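PDB 6EHI: nuclease NucT from Helicobacter pylori, which belongs to the phospholipase D-like superfamily and has an alpha/beta fold built around a mixed central sheet. Local coordinates for residues A[36-41]-A[122-127]; A[62-67]-A[86-91]; A[21-26]-A[116-121]. The protein carries 1 engineered substitution. One frame throughout, in Å; residues are numbered along the deposited sequence.

Contact 1: A[36-41]-A[122-127]; sequences IAIYSF and ANWSKN. With GOL (glycerol), chain N; ACT (acetate ion), chain M.
The Phe41 ring takes the rim of the Trp124 indole on one face: Trp124 CE3 stands over the ring centre, and planes 80° apart make this a T-shaped (edge-to-face) pair. One face of the indole receives a methyl group, Ile38 CD1 lying 3.6 Å from the centroid of the Trp124 five-membered ring and 13° off its normal, a CH-pi contact. At the indole edge, in plane, sit Phe41 CZ and acetate OXT. In this PLD-like alpha/beta fold the contact joins the end of strand 33-38 and its following loop to the loop leading into helix 126-130. Ile36 CG2 reaches Trp124 CH2 at 3.7 Å. A single bridge pairs the backbones, Trp124 N donating to Ser40 O (2.9 Å), and Trp124 centres an inverse gamma turn. Asn123 holds CG anti to its carbonyl carbon (chi1 -69°), bringing OD1 to 3.4 Å from Tyr39 CB; Lys108 NZ of strand 108-112 binds that oxygen. Glycerol and acetate probably come from the crystallisation liquor. In the crystal a glycerol bonds to both Ser40 OG and Ser125 OG, the latter also capping Ala128 N. Ala122 N donates to acetate O, and Trp124 NE1 to acetate OXT at 3.0 Å.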
# COMPACT_ATOMS: atom_id res chain seq x y z
N ILE A 36 4.54 -12.26 7.19
CA ILE A 36 4.65 -11.31 6.07
C ILE A 36 3.70 -11.73 4.98
O ILE A 36 3.57 -12.94 4.67
CB ILE A 36 6.06 -11.31 5.47
CG1 ILE A 36 7.06 -10.79 6.48
CG2 ILE A 36 6.17 -10.57 4.12
CD1 ILE A 36 8.54 -11.25 6.32
N ALA A 37 2.97 -10.77 4.41
CA ALA A 37 2.26 -10.97 3.14
C ALA A 37 2.75 -9.94 2.18
O ALA A 37 2.69 -8.77 2.53
CB ALA A 37 0.80 -10.84 3.37
N ILE A 38 3.33 -10.36 1.05
CA ILE A 38 3.97 -9.44 0.12
C ILE A 38 3.67 -9.78 -1.29
O ILE A 38 3.85 -10.90 -1.69
CB ILE A 38 5.48 -9.41 0.42
CG1 ILE A 38 6.22 -8.31 -0.36
CG2 ILE A 38 6.12 -10.79 0.35
CD1 ILE A 38 5.79 -6.91 0.02
N TYR A 39 3.29 -8.76 -2.08
CA TYR A 39 3.04 -8.89 -3.50
C TYR A 39 4.31 -9.22 -4.25
O TYR A 39 4.42 -10.30 -4.88
CB TYR A 39 2.37 -7.59 -4.09
CG TYR A 39 2.21 -7.69 -5.56
CD1 TYR A 39 1.15 -8.43 -6.12
CD2 TYR A 39 3.17 -7.12 -6.43
CE1 TYR A 39 1.03 -8.57 -7.47
CE2 TYR A 39 3.06 -7.30 -7.79
CZ TYR A 39 1.98 -8.08 -8.28
OH TYR A 39 1.76 -8.24 -9.65
N SER A 40 5.32 -8.30 -4.21
CA SER A 40 6.59 -8.52 -4.88
C SER A 40 7.70 -8.31 -3.86
O SER A 40 7.68 -7.32 -3.13
CB SER A 40 6.78 -7.56 -6.08
OG SER A 40 8.13 -7.45 -6.49
N PHE A 41 8.69 -9.22 -3.83
CA PHE A 41 9.72 -9.20 -2.85
C PHE A 41 11.00 -9.70 -3.55
O PHE A 41 11.24 -10.89 -3.70
CB PHE A 41 9.31 -10.05 -1.65
CG PHE A 41 10.30 -10.18 -0.56
CD1 PHE A 41 11.52 -9.45 -0.52
CD2 PHE A 41 10.10 -11.14 0.40
CE1 PHE A 41 12.45 -9.63 0.49
CE2 PHE A 41 11.03 -11.38 1.44
CZ PHE A 41 12.19 -10.56 1.53
N ALA A 122 4.54 0.07 -0.45
CA ALA A 122 5.84 -0.27 -1.04
C ALA A 122 6.00 -1.82 -1.15
O ALA A 122 6.08 -2.47 -0.16
CB ALA A 122 6.96 0.23 -0.17
N ASN A 123 6.23 -2.27 -2.38
CA ASN A 123 6.74 -3.61 -2.61
C ASN A 123 8.16 -3.68 -2.10
O ASN A 123 8.83 -2.62 -1.89
CB ASN A 123 6.62 -3.99 -4.06
CG ASN A 123 5.13 -4.18 -4.49
OD1 ASN A 123 4.37 -4.86 -3.76
ND2 ASN A 123 4.74 -3.67 -5.67
N TRP A 124 8.61 -4.88 -1.80
CA TRP A 124 9.94 -5.09 -1.16
C TRP A 124 10.95 -5.32 -2.26
O TRP A 124 11.41 -6.41 -2.51
CB TRP A 124 9.91 -6.21 -0.12
CG TRP A 124 9.10 -5.89 1.11
CD1 TRP A 124 8.29 -4.83 1.28
CD2 TRP A 124 8.95 -6.69 2.25
NE1 TRP A 124 7.77 -4.86 2.53
CE2 TRP A 124 8.15 -6.01 3.13
CE3 TRP A 124 9.50 -7.94 2.66
CZ2 TRP A 124 7.79 -6.51 4.38
CZ3 TRP A 124 9.27 -8.38 3.89
CH2 TRP A 124 8.38 -7.70 4.74
N SER A 125 11.29 -4.19 -2.88
CA SER A 125 12.19 -4.11 -4.06
C SER A 125 13.13 -2.92 -3.89
O SER A 125 12.76 -1.96 -3.20
CB SER A 125 11.33 -3.93 -5.29
OG SER A 125 10.69 -2.67 -5.36
N LYS A 126 14.31 -2.98 -4.51
CA LYS A 126 15.13 -1.80 -4.57
C LYS A 126 14.32 -0.67 -5.23
O LYS A 126 14.42 0.48 -4.76
CB LYS A 126 16.45 -2.12 -5.27
CG LYS A 126 17.32 -3.01 -4.39
CD LYS A 126 18.63 -3.45 -5.07
CE LYS A 126 19.68 -2.37 -5.10
NZ LYS A 126 20.36 -2.47 -6.42
N ASN A 127 13.49 -0.95 -6.24
CA ASN A 127 12.71 0.05 -6.98
C ASN A 127 11.90 0.88 -6.06
O ASN A 127 11.93 2.10 -6.12
CB ASN A 127 11.83 -0.53 -8.06
CG ASN A 127 12.56 -0.75 -9.33
OD1 ASN A 127 13.52 -0.04 -9.62
ND2 ASN A 127 12.17 -1.71 -10.07
C1 GOL N . 7.48 -1.38 -8.61
O1 GOL N . 8.26 -0.40 -9.18
C2 GOL N . 8.37 -2.39 -7.96
O2 GOL N . 8.28 -2.16 -6.55
C3 GOL N . 7.92 -3.79 -8.37
O3 GOL N . 8.38 -4.79 -7.45
C ACT M . 5.25 -1.70 3.09
O ACT M . 4.62 -0.72 2.52
OXT ACT M . 6.02 -2.42 2.44
CH3 ACT M . 5.13 -2.01 4.55

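Contact 2: A[62-67]-A[86-91]; sequences IIYDYE and TKVCLL
Ile62 and Val88 form the first of four parallel bridges, followed by Ile63 with Cys89, Tyr64 with Leu90 and Asp65 with Leu91. Five backbone hydrogen bonds establish the pairing. Ile62 N donates to Lys87 O and Cys89 N returns to Ile62 O; Tyr64 N then meets Cys89 O at 2.9 Å, nearly straight at 172°, and Leu91 N binds Tyr64 O. In the fifth, Tyr66 N comes to Leu91 O from above the carbonyl plane, 57° out of it, where the chain leaves strand 59-65 after Asp65.

On one face of the sheet Tyr64 CE1 touches Val88 CB at 4.0 Å, while Cys89 O lies in plane at the tyrosine ring edge. Leu90 lies on this same face, and Tyr66 turns CG anti to its backbone N (chi1 179°), which carries CD2 to 3.7 Å from Leu90 CB. On the other face Ile63 CG2 runs beside Leu91, 3.6 Å from Leu91 CB, and Ile63 CG1 approaches Cys89 SG at 3.8 Å.

Further out, a disulfide ties Cys89 to Cys159, Thr76 holds Tyr64 OH, and Asp65 N-caps the following helix through Ser68 N.

The pair closes a beta-alpha-beta crossover: helix 77-80, within the connection, packs on the face of Ile62, Tyr64 and Val88. Helix 142-158 covers the Ile63 side, and strands 33-38 and 160-161 flank the pair.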
# COMPACT_ATOMS: atom_id res chain seq x y z
N ILE A 62 5.88 -16.32 5.23
CA ILE A 62 5.80 -15.35 4.12
C ILE A 62 4.80 -15.82 3.12
O ILE A 62 4.99 -16.90 2.58
CB ILE A 62 7.17 -15.22 3.46
CG1 ILE A 62 8.26 -15.07 4.52
CG2 ILE A 62 7.18 -14.02 2.49
CD1 ILE A 62 9.64 -14.91 3.95
N ILE A 63 3.69 -15.10 2.92
CA ILE A 63 2.71 -15.32 1.82
C ILE A 63 3.09 -14.41 0.66
O ILE A 63 3.12 -13.18 0.85
CB ILE A 63 1.26 -15.02 2.28
CG1 ILE A 63 0.94 -15.77 3.59
CG2 ILE A 63 0.33 -15.24 1.14
CD1 ILE A 63 -0.40 -15.47 4.25
N TYR A 64 3.50 -14.97 -0.49
CA TYR A 64 3.77 -14.23 -1.72
C TYR A 64 2.61 -14.24 -2.69
O TYR A 64 1.89 -15.30 -2.86
CB TYR A 64 4.92 -14.88 -2.40
CG TYR A 64 6.31 -14.85 -1.80
CD1 TYR A 64 6.69 -15.71 -0.71
CD2 TYR A 64 7.26 -13.91 -2.25
CE1 TYR A 64 7.98 -15.71 -0.21
CE2 TYR A 64 8.53 -13.89 -1.72
CZ TYR A 64 8.89 -14.77 -0.71
OH TYR A 64 10.16 -14.74 -0.15
N ASP A 65 2.39 -13.18 -3.47
CA ASP A 65 1.45 -13.28 -4.61
C ASP A 65 1.81 -14.47 -5.56
O ASP A 65 2.99 -14.65 -5.93
CB ASP A 65 1.35 -11.98 -5.40
CG ASP A 65 0.53 -12.10 -6.67
OD1 ASP A 65 -0.68 -12.13 -6.54
OD2 ASP A 65 1.11 -12.16 -7.82
N TYR A 66 0.78 -15.23 -5.95
CA TYR A 66 0.99 -16.45 -6.75
C TYR A 66 1.54 -16.11 -8.13
O TYR A 66 2.63 -16.53 -8.49
CB TYR A 66 -0.37 -17.24 -6.85
CG TYR A 66 -0.20 -18.50 -7.67
CD1 TYR A 66 -0.17 -18.44 -9.07
CD2 TYR A 66 0.09 -19.69 -7.05
CE1 TYR A 66 0.06 -19.61 -9.79
CE2 TYR A 66 0.31 -20.84 -7.76
CZ TYR A 66 0.33 -20.78 -9.11
OH TYR A 66 0.56 -21.94 -9.83
N GLU A 67 0.88 -15.28 -8.89
CA GLU A 67 1.39 -15.03 -10.29
C GLU A 67 2.79 -14.37 -10.30
O GLU A 67 3.62 -14.67 -11.13
CB GLU A 67 0.43 -14.19 -11.07
CG GLU A 67 -0.87 -14.89 -11.43
CD GLU A 67 -0.72 -16.17 -12.27
OE1 GLU A 67 0.25 -16.26 -13.06
OE2 GLU A 67 -1.57 -17.12 -12.12
N THR A 86 11.49 -21.15 8.45
CA THR A 86 10.83 -20.28 7.40
C THR A 86 9.83 -21.07 6.57
O THR A 86 10.17 -22.07 5.93
CB THR A 86 11.88 -19.55 6.57
OG1 THR A 86 12.82 -18.97 7.51
CG2 THR A 86 11.36 -18.39 5.73
N LYS A 87 8.59 -20.61 6.57
CA LYS A 87 7.46 -21.15 5.81
C LYS A 87 7.20 -20.16 4.70
O LYS A 87 6.91 -19.00 4.99
CB LYS A 87 6.18 -21.28 6.67
CG LYS A 87 5.05 -22.00 5.92
CD LYS A 87 3.70 -21.90 6.64
CE LYS A 87 2.52 -22.55 5.94
NZ LYS A 87 2.76 -23.98 5.60
N VAL A 88 7.27 -20.58 3.46
CA VAL A 88 6.86 -19.69 2.32
C VAL A 88 5.72 -20.34 1.59
O VAL A 88 5.64 -21.59 1.52
CB VAL A 88 8.03 -19.33 1.38
CG1 VAL A 88 9.16 -18.72 2.13
CG2 VAL A 88 8.45 -20.55 0.56
N CYS A 89 4.79 -19.55 1.04
CA CYS A 89 3.71 -20.09 0.29
C CYS A 89 3.16 -19.02 -0.71
O CYS A 89 3.67 -17.88 -0.71
CB CYS A 89 2.66 -20.60 1.29
SG CYS A 89 1.87 -19.24 2.24
N LEU A 90 2.19 -19.37 -1.53
CA LEU A 90 1.69 -18.55 -2.62
C LEU A 90 0.22 -18.37 -2.50
O LEU A 90 -0.47 -19.29 -2.09
CB LEU A 90 2.01 -19.23 -3.95
CG LEU A 90 3.45 -19.47 -4.33
CD1 LEU A 90 3.65 -20.53 -5.43
CD2 LEU A 90 4.05 -18.14 -4.71
N LEU A 91 -0.31 -17.20 -2.88
CA LEU A 91 -1.68 -16.94 -2.80
C LEU A 91 -2.20 -16.11 -3.94
O LEU A 91 -1.58 -15.10 -4.27
CB LEU A 91 -1.95 -16.31 -1.45
CG LEU A 91 -3.35 -15.94 -1.07
CD1 LEU A 91 -4.29 -17.17 -1.04
CD2 LEU A 91 -3.31 -15.25 0.26

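Contact 3: A[21-26]-A[116-121]; sequences NSLISG and IVFLGS
Helix 21-26 runs roughly counter to strand 116-120, at 144° between their N-to-C directions, and their axes approach to 10.2 Å, as helix 16-28 packs on the mixed sheet of the PLD-like alpha/beta fold, on the side of Ile116 and Phe118. Phe118 bridges that gap, meeting Ser22, Leu23 and Gly26; its CG is anti to its carbonyl carbon (chi1 -64°). Leu23 CD1 lies over one face of the Phe118 ring, 4.0 Å from its centroid and 16° off the normal, which meets the geometry of a CH-pi contact; the two side chains cross at a slant. At the ring edge, in plane, Ser22 OG comes to 3.5 Å from Phe118 CE2. Ser22 O lies 3.4 Å from Phe118 CZ, but its hydrogen-bond partner is within the helix, Gly26 N. Without a side chain, Gly26 lets the ring approach the helix backbone, CA standing 4.1 Å from Phe118 CZ. Ile116 extends the same face, with CD1 4.4 Å from Gly26 CA.

Ile46 of helix 44-54 also packs on Leu23, while Lys138 of strand 134-139 borders Ser22, Ile116 and Phe118. On the far side of the strand, Leu119 meets Leu119 of the second subunit.

No hydrogen bond joins the segments; the contact probably rests on dispersion and burial, with the two Ser22 oxygens near the weakly positive ring hydrogens adding at most a small electrostatic share.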
# COMPACT_ATOMS: atom_id res chain seq x y z
N ASN A 21 15.46 1.16 6.77
CA ASN A 21 16.13 0.84 8.02
C ASN A 21 15.09 0.48 9.09
O ASN A 21 15.34 -0.41 9.89
CB ASN A 21 17.07 2.03 8.50
CG ASN A 21 18.32 2.26 7.63
OD1 ASN A 21 18.77 1.42 6.88
ND2 ASN A 21 18.91 3.45 7.77
N SER A 22 13.92 1.14 9.13
CA SER A 22 12.87 0.82 10.10
C SER A 22 12.39 -0.63 9.91
O SER A 22 12.14 -1.36 10.87
CB SER A 22 11.66 1.75 9.96
OG SER A 22 10.63 1.52 10.93
N LEU A 23 12.11 -0.96 8.67
CA LEU A 23 11.55 -2.26 8.32
C LEU A 23 12.60 -3.34 8.64
O LEU A 23 12.30 -4.36 9.21
CB LEU A 23 11.24 -2.31 6.80
CG LEU A 23 10.70 -3.65 6.28
CD1 LEU A 23 9.46 -3.99 7.08
CD2 LEU A 23 10.40 -3.58 4.80
N ILE A 24 13.82 -3.13 8.17
CA ILE A 24 14.91 -4.07 8.38
C ILE A 24 15.17 -4.26 9.85
O ILE A 24 15.28 -5.40 10.28
CB ILE A 24 16.13 -3.71 7.56
CG1 ILE A 24 15.84 -4.22 6.18
CG2 ILE A 24 17.41 -4.37 8.09
CD1 ILE A 24 16.86 -3.92 5.16
N SER A 25 15.20 -3.17 10.59
CA SER A 25 15.36 -3.27 12.04
C SER A 25 14.19 -3.98 12.75
O SER A 25 14.38 -4.80 13.65
CB SER A 25 15.64 -1.90 12.62
OG SER A 25 15.56 -1.95 14.01
N GLY A 26 12.97 -3.73 12.30
CA GLY A 26 11.80 -4.38 12.86
C GLY A 26 11.88 -5.88 12.69
O GLY A 26 11.49 -6.65 13.54
N ILE A 116 4.41 -5.04 16.39
CA ILE A 116 4.52 -4.03 15.33
C ILE A 116 3.84 -4.54 14.07
O ILE A 116 3.85 -5.71 13.79
CB ILE A 116 6.00 -3.72 14.87
CG1 ILE A 116 6.93 -3.42 16.06
CG2 ILE A 116 6.04 -2.58 13.88
CD1 ILE A 116 8.42 -3.59 15.63
N VAL A 117 3.12 -3.64 13.38
CA VAL A 117 2.71 -3.93 12.00
C VAL A 117 3.19 -2.81 11.08
O VAL A 117 3.19 -1.63 11.42
CB VAL A 117 1.25 -4.23 11.84
CG1 VAL A 117 0.40 -3.09 12.32
CG2 VAL A 117 0.99 -4.59 10.37
N PHE A 118 3.76 -3.25 9.94
CA PHE A 118 4.20 -2.40 8.82
C PHE A 118 3.29 -2.60 7.69
O PHE A 118 2.95 -3.73 7.29
CB PHE A 118 5.64 -2.76 8.33
CG PHE A 118 6.72 -2.54 9.36
CD1 PHE A 118 7.09 -3.52 10.28
CD2 PHE A 118 7.47 -1.37 9.33
CE1 PHE A 118 8.11 -3.29 11.13
CE2 PHE A 118 8.49 -1.12 10.25
CZ PHE A 118 8.80 -2.08 11.15
N LEU A 119 2.71 -1.52 7.22
CA LEU A 119 1.90 -1.61 6.02
C LEU A 119 2.03 -0.38 5.14
O LEU A 119 2.70 0.53 5.49
CB LEU A 119 0.41 -1.90 6.38
CG LEU A 119 -0.34 -0.86 7.21
CD1 LEU A 119 -0.82 0.34 6.39
CD2 LEU A 119 -1.55 -1.45 7.83
N GLY A 120 1.41 -0.34 3.96
CA GLY A 120 1.66 0.78 3.05
C GLY A 120 1.72 0.31 1.60
O GLY A 120 1.13 -0.73 1.24
N SER A 121 2.35 1.10 0.76
CA SER A 121 2.30 0.90 -0.69
C SER A 121 3.49 0.20 -1.24
O SER A 121 3.44 -0.19 -2.40
CB SER A 121 2.19 2.28 -1.39
OG SER A 121 3.29 3.15 -1.11

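Overall arrangement
All three contacts belong to the PLD-like domain and reach its mixed sheet. Contact 1 lies about 12 Å from contact 2 and about 11 Å from contact 3, centre to centre; the centres of contacts 2 and 3 are about 18 Å apart, on opposite sides of the chain's centre. Along the chain, contacts 1 and 3 interleave (21-26, 36-41, then 116-121, 122-127), whereas both segments of contact 2 fall between 36-41 and 116-121. Neighbouring strands 33-38 and 59-65 join contacts 1 and 2, with probable hydrogen bonds such as Ile36 O to Ile63 N at 2.8 Å. Trp124 NE1 packs on Leu23 CD2, linking contacts 1 and 3. Contact 1 thus stands between the other two, touching each, while 2 and 3 stay about 11 Å apart at their nearest atoms.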